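Local coordinates for protein beta-lactamase (Nostoc sp., PDB 6NHS) that probably hydrolyses the beta-lactam ring of penicillin-type antibiotics, as a class D serine beta-lactamase, at residues R93-P96 / T97-Q100; D101-I104 / R105-F108. One frame throughout, in Å; residues are numbered along the deposited sequence.

Interaction 1 (R93-P96 / T97-Q100); sequences RQFP and TWNQ
Phe95 turns its ring edge onto the six-membered ring of Trp98, and this T-shaped pair is the tightly packed part of the turn. The two side chains run side by side and point the same way; the ring centroids lie 4.7 Å apart with the planes at 75°. CD2 of Phe95 does most of the touching, 3.4 Å from Trp98 CH2, while Phe95 CB sits over the five-membered ring in a CH-pi contact, only 10° off the ring normal. Both residues carry CG anti to their carbonyl carbon, which sends the two rings off in company. The backbone closes a short 3-10 turn: Trp98 N bonds to Phe95 O at 2.9 Å, and Asn99 N to Pro96 O at 3.1 Å.

Asn99 ties the ends of the turn together. Its OD1 takes a nearly straight bond from Arg93 N (2.8 Å, 172°), and its ND2 reaches back to Arg93 O in a weak one, so the amide clasps the backbone of a single residue.

The looser side is more polar: a water accepts from Arg93 NH1 at 3.0 Å and lies 2.7 Å from Asn99 OD1, to which it may donate. Gln94 and Pro96 are exposed, and Gln94 CG lies over one face of the Phe95 ring.

Asp89 forms a salt bridge with Arg93. Trp98 NE1 bonds to Asn110 O at the end of helix 104-110, and Trp98 O receives Trp114 NE1, holding this surface turn between strands 85-86 and 102-103 against the start of helix 113-123.

Interaction 2 (D101-I104 / R105-F108); sequences DTNI and RQAF. With EDO (1,2-ethanediol), chain D.
Asn103 folds its side chain forward over the first turn of the helix and caps it: OD1 accepts from Gln106 N at 2.9 Å, with an N-H...O angle of 168° and the donor almost in line with the amide C=O. The torsion that allows this puts CG between the backbone N and carbonyl carbon (chi1 62°), bringing OD1 also within 3.4 Å of Arg105 CB. The backbone oxygen of Asn103 meanwhile takes Ala107 N at 2.8 Å, and Phe108 N follows with a bond to Ile104 O, so side chain and main chain together start the helix.

Thr102 crosses Gln106 at a slant, its OG1 3.2 Å from Gln106 CB, while its methyl CG2 faces the methyl of Ala107 at 4.0 Å. Gln106 then bends away at chi2 (-54°), and its OE1 accepts from Arg109 NH1. Arg105 also leads outward, to salt bridges with Asp82 and Asp188.

Thr102 pairs through its backbone with Leu86 of the neighbouring short strand. Thr102 and Ala107 both pack on Phe115 of helix 113-123, whereas Ile104 and Phe108 wedge between that helix, at Tyr116, and helix 65-76, at Ser70.

How the interactions relate
Interaction 1 comes first along the chain and interaction 2 follows directly, Gln100 leading into Asp101; their centres are 12 Å apart, and beyond that join the segments do not touch. The chain passes from an exposed turn through strand 102-103 into helix 104-110, the centre of interaction 1 lying about 21 Å and that of interaction 2 about 15 Å from the centre of the chain. Both contacts lean on helix 113-123, and Trp88 meets both, through Arg93 and Asn99 in one and Asp101 in the other. Phe108 touches Lys66 of an SxxK pattern, consistent with the catalytic motif of serine beta-lactamases, and Trp98 lies near that pattern, so the run borders the probable active site.

Interaction 1 (R93-P96 / T97-Q100)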
ATOM      1  N   ARG A  93      23.075  -0.158   0.208  1.00 31.45           N
ATOM      2  CA  ARG A  93      21.988  -1.105   0.033  1.00 34.18           C
ATOM      3  C   ARG A  93      21.734  -1.329  -1.458  1.00 38.06           C
ATOM      4  O   ARG A  93      22.442  -0.799  -2.319  1.00 37.45           O
ATOM      5  CB  ARG A  93      20.740  -0.626   0.787  1.00 31.83           C
ATOM      6  CG  ARG A  93      20.893  -0.727   2.304  1.00 32.33           C
ATOM      7  CD  ARG A  93      19.665  -0.255   3.062  1.00 30.84           C
ATOM      8  NE  ARG A  93      19.882  -0.353   4.503  1.00 31.96           N
ATOM      9  CZ  ARG A  93      20.525   0.558   5.228  1.00 32.84           C
ATOM     10  NH1 ARG A  93      21.011   1.651   4.651  1.00 28.34           N
ATOM     11  NH2 ARG A  93      20.683   0.377   6.534  1.00 32.80           N
ATOM     12  N   GLN A  94      20.687  -2.102  -1.763  1.00 42.44           N
ATOM     13  CA  GLN A  94      20.544  -2.698  -3.091  1.00 47.24           C
ATOM     14  C   GLN A  94      20.322  -1.650  -4.178  1.00 41.66           C
ATOM     15  O   GLN A  94      20.853  -1.783  -5.286  1.00 42.61           O
ATOM     16  CB  GLN A  94      19.394  -3.706  -3.080  1.00 54.76           C
ATOM     17  CG  GLN A  94      19.241  -4.500  -4.367  1.00 66.24           C
ATOM     18  CD  GLN A  94      18.066  -5.462  -4.313  1.00 74.05           C
ATOM     19  OE1 GLN A  94      17.245  -5.407  -3.395  1.00 77.56           O
ATOM     20  NE2 GLN A  94      17.981  -6.348  -5.298  1.00 76.94           N
ATOM     21  N   PHE A  95      19.540  -0.612  -3.893  1.00 36.99           N
ATOM     22  CA  PHE A  95      19.194   0.366  -4.914  1.00 35.67           C
ATOM     23  C   PHE A  95      19.861   1.702  -4.637  1.00 38.37           C
ATOM     24  O   PHE A  95      19.823   2.184  -3.495  1.00 37.02           O
ATOM     25  CB  PHE A  95      17.673   0.537  -4.986  1.00 34.86           C
ATOM     26  CG  PHE A  95      16.942  -0.751  -5.230  1.00 40.05           C
ATOM     27  CD1 PHE A  95      16.884  -1.296  -6.503  1.00 43.88           C
ATOM     28  CD2 PHE A  95      16.331  -1.430  -4.187  1.00 42.26           C
ATOM     29  CE1 PHE A  95      16.221  -2.488  -6.732  1.00 45.77           C
ATOM     30  CE2 PHE A  95      15.665  -2.623  -4.411  1.00 43.56           C
ATOM     31  CZ  PHE A  95      15.610  -3.152  -5.684  1.00 44.83           C
ATOM     32  N   PRO A  96      20.469   2.328  -5.652  1.00 39.46           N
ATOM     33  CA  PRO A  96      21.202   3.585  -5.418  1.00 38.74           C
ATOM     34  C   PRO A  96      20.353   4.708  -4.841  1.00 33.23           C
ATOM     35  O   PRO A  96      20.872   5.520  -4.065  1.00 32.19           O
ATOM     36  CB  PRO A  96      21.732   3.941  -6.816  1.00 42.66           C
ATOM     37  CG  PRO A  96      21.780   2.636  -7.552  1.00 42.75           C
ATOM     38  CD  PRO A  96      20.610   1.851  -7.039  1.00 40.83           C
ATOM     39  N   THR A  97      19.065   4.792  -5.193  0.57 31.53           N
ATOM     40  CA  THR A  97      18.216   5.831  -4.619  0.57 32.32           C
ATOM     41  C   THR A  97      18.024   5.658  -3.118  0.57 31.04           C
ATOM     42  O   THR A  97      17.653   6.619  -2.440  0.57 31.64           O
ATOM     43  CB  THR A  97      16.845   5.857  -5.296  0.57 34.00           C
ATOM     44  OG1 THR A  97      16.141   4.639  -5.016  0.57 32.87           O
ATOM     45  CG2 THR A  97      16.998   6.031  -6.797  0.57 36.49           C
ATOM     46  N   TRP A  98      18.255   4.455  -2.591  1.00 27.13           N
ATOM     47  CA  TRP A  98      18.170   4.228  -1.153  1.00 27.34           C
ATOM     48  C   TRP A  98      19.398   4.727  -0.403  1.00 26.39           C
ATOM     49  O   TRP A  98      19.330   4.914   0.817  1.00 27.20           O
ATOM     50  CB  TRP A  98      18.003   2.735  -0.857  1.00 26.16           C
ATOM     51  CG  TRP A  98      16.682   2.154  -1.256  1.00 29.22           C
ATOM     52  CD1 TRP A  98      15.626   2.811  -1.832  1.00 27.51           C
ATOM     53  CD2 TRP A  98      16.273   0.792  -1.102  1.00 30.91           C
ATOM     54  NE1 TRP A  98      14.586   1.936  -2.041  1.00 27.39           N
ATOM     55  CE2 TRP A  98      14.955   0.693  -1.597  1.00 29.64           C
ATOM     56  CE3 TRP A  98      16.893  -0.354  -0.591  1.00 34.48           C
ATOM     57  CZ2 TRP A  98      14.242  -0.511  -1.592  1.00 32.02           C
ATOM     58  CZ3 TRP A  98      16.183  -1.549  -0.588  1.00 34.31           C
ATOM     59  CH2 TRP A  98      14.869  -1.615  -1.087  1.00 34.55           C
ATOM     60  N   ASN A  99      20.521   4.916  -1.090  1.00 27.04           N
ATOM     61  CA  ASN A  99      21.774   5.282  -0.429  1.00 25.36           C
ATOM     62  C   ASN A  99      21.943   6.796  -0.361  1.00 27.34           C
ATOM     63  O   ASN A  99      22.950   7.353  -0.798  1.00 25.32           O
ATOM     64  CB  ASN A  99      22.945   4.625  -1.151  1.00 27.46           C
ATOM     65  CG  ASN A  99      22.832   3.112  -1.176  1.00 32.18           C
ATOM     66  OD1 ASN A  99      22.372   2.497  -0.213  1.00 30.21           O
ATOM     67  ND2 ASN A  99      23.251   2.504  -2.285  1.00 36.63           N
ATOM     68  N   GLN A 100      20.953   7.469   0.222  0.69 24.20           N
ATOM     69  CA  GLN A 100      20.964   8.921   0.301  0.69 26.41           C
ATOM     70  C   GLN A 100      19.981   9.352   1.375  0.69 24.17           C
ATOM     71  O   GLN A 100      19.013   8.646   1.663  0.69 22.33           O
ATOM     72  CB  GLN A 100      20.583   9.556  -1.040  0.69 29.86           C
ATOM     73  CG  GLN A 100      19.150   9.271  -1.439  0.69 31.49           C
ATOM     74  CD  GLN A 100      18.808   9.787  -2.822  0.69 40.15           C
ATOM     75  OE1 GLN A 100      19.575  10.536  -3.418  0.69 44.09           O
ATOM     76  NE2 GLN A 100      17.647   9.386  -3.341  0.69 42.98           N
TER
HETATM   77  O   HOH W   1      20.728   2.724   1.900  1.00 29.92           O

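Interaction 2 (D101-I104 / R105-F108)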
ATOM      1  N   ASP A 101      20.233  10.523   1.956  1.00 21.84           N
ATOM      2  CA  ASP A 101      19.281  11.110   2.898  1.00 23.74           C
ATOM      3  C   ASP A 101      17.936  11.316   2.207  1.00 23.20           C
ATOM      4  O   ASP A 101      17.869  11.547   0.998  1.00 23.05           O
ATOM      5  CB  ASP A 101      19.783  12.464   3.423  1.00 23.38           C
ATOM      6  CG  ASP A 101      21.153  12.391   4.074  1.00 23.93           C
ATOM      7  OD1 ASP A 101      21.592  11.299   4.483  1.00 23.28           O
ATOM      8  OD2 ASP A 101      21.784  13.457   4.205  1.00 23.43           O
ATOM      9  N   THR A 102      16.845  11.239   2.969  1.00 21.65           N
ATOM     10  CA  THR A 102      15.540  11.344   2.322  1.00 19.99           C
ATOM     11  C   THR A 102      14.502  11.834   3.332  1.00 23.85           C
ATOM     12  O   THR A 102      14.801  12.074   4.504  1.00 22.59           O
ATOM     13  CB  THR A 102      15.151  10.004   1.680  1.00 20.51           C
ATOM     14  OG1 THR A 102      14.097  10.200   0.724  1.00 23.63           O
ATOM     15  CG2 THR A 102      14.705   8.998   2.734  1.00 19.72           C
ATOM     16  N   ASN A 103      13.280  12.026   2.847  1.00 22.70           N
ATOM     17  CA  ASN A 103      12.140  12.384   3.675  1.00 20.69           C
ATOM     18  C   ASN A 103      11.035  11.379   3.378  1.00 21.30           C
ATOM     19  O   ASN A 103      11.196  10.489   2.534  1.00 21.94           O
ATOM     20  CB  ASN A 103      11.700  13.840   3.424  1.00 19.52           C
ATOM     21  CG  ASN A 103      11.245  14.096   1.981  1.00 21.03           C
ATOM     22  OD1 ASN A 103      10.535  13.292   1.383  1.00 22.28           O
ATOM     23  ND2 ASN A 103      11.639  15.248   1.430  1.00 20.12           N
ATOM     24  N   ILE A 104       9.896  11.524   4.058  1.00 19.60           N
ATOM     25  CA  ILE A 104       8.886  10.476   3.965  1.00 18.95           C
ATOM     26  C   ILE A 104       8.226  10.475   2.590  1.00 24.37           C
ATOM     27  O   ILE A 104       7.818   9.416   2.095  1.00 21.95           O
ATOM     28  CB  ILE A 104       7.863  10.603   5.116  1.00 22.04           C
ATOM     29  CG1 ILE A 104       7.031   9.322   5.246  1.00 23.90           C
ATOM     30  CG2 ILE A 104       6.945  11.809   4.927  1.00 21.62           C
ATOM     31  CD1 ILE A 104       6.131   9.313   6.478  1.00 22.34           C
ATOM     32  N   ARG A 105       8.124  11.639   1.937  0.54 22.19           N
ATOM     33  CA  ARG A 105       7.532  11.676   0.604  0.54 23.00           C
ATOM     34  C   ARG A 105       8.398  10.926  -0.400  0.54 22.38           C
ATOM     35  O   ARG A 105       7.888  10.143  -1.210  0.54 22.93           O
ATOM     36  CB  ARG A 105       7.322  13.122   0.144  0.54 23.94           C
ATOM     37  CG  ARG A 105       6.844  13.220  -1.310  0.54 23.21           C
ATOM     38  CD  ARG A 105       6.619  14.660  -1.766  0.54 23.83           C
ATOM     39  NE  ARG A 105       5.444  15.244  -1.129  0.54 23.19           N
ATOM     40  CZ  ARG A 105       5.485  16.035  -0.063  0.54 24.04           C
ATOM     41  NH1 ARG A 105       6.653  16.359   0.486  0.54 23.80           N
ATOM     42  NH2 ARG A 105       4.356  16.509   0.448  0.54 24.01           N
ATOM     43  N   GLN A 106       9.713  11.160  -0.366  1.00 21.60           N
ATOM     44  CA  GLN A 106      10.599  10.474  -1.296  1.00 23.24           C
ATOM     45  C   GLN A 106      10.830   9.024  -0.879  1.00 22.30           C
ATOM     46  O   GLN A 106      10.977   8.154  -1.750  1.00 23.37           O
ATOM     47  CB  GLN A 106      11.926  11.235  -1.427  1.00 22.43           C
ATOM     48  CG  GLN A 106      11.777  12.678  -1.970  1.00 22.13           C
ATOM     49  CD  GLN A 106      11.021  12.722  -3.292  1.00 25.93           C
ATOM     50  OE1 GLN A 106      11.355  12.006  -4.239  1.00 28.37           O
ATOM     51  NE2 GLN A 106       9.983  13.549  -3.355  1.00 22.29           N
ATOM     52  N   ALA A 107      10.852   8.737   0.429  1.00 19.70           N
ATOM     53  CA  ALA A 107      10.944   7.344   0.866  1.00 21.17           C
ATOM     54  C   ALA A 107       9.724   6.552   0.411  1.00 23.54           C
ATOM     55  O   ALA A 107       9.842   5.388   0.000  1.00 24.22           O
ATOM     56  CB  ALA A 107      11.102   7.271   2.387  1.00 20.30           C
ATOM     57  N   PHE A 108       8.541   7.169   0.480  1.00 22.59           N
ATOM     58  CA  PHE A 108       7.336   6.541  -0.054  1.00 22.60           C
ATOM     59  C   PHE A 108       7.469   6.311  -1.556  1.00 24.65           C
ATOM     60  O   PHE A 108       7.209   5.210  -2.054  1.00 23.54           O
ATOM     61  CB  PHE A 108       6.123   7.421   0.251  1.00 22.88           C
ATOM     62  CG  PHE A 108       4.794   6.726   0.074  1.00 25.62           C
ATOM     63  CD1 PHE A 108       4.125   6.773  -1.142  1.00 27.20           C
ATOM     64  CD2 PHE A 108       4.208   6.040   1.132  1.00 26.80           C
ATOM     65  CE1 PHE A 108       2.895   6.138  -1.304  1.00 28.85           C
ATOM     66  CE2 PHE A 108       2.974   5.399   0.972  1.00 29.30           C
ATOM     67  CZ  PHE A 108       2.321   5.454  -0.246  1.00 25.52           C
TER
HETATM   68  C1  EDO D 303      20.081  16.321   3.015  1.00 39.44           C
HETATM   69  O1  EDO D 303      21.176  15.415   2.854  1.00 35.44           O
HETATM   70  C2  EDO D 303      20.453  17.354   4.068  1.00 44.84           C
HETATM   71  O2  EDO D 303      20.767  16.662   5.283  1.00 53.06           O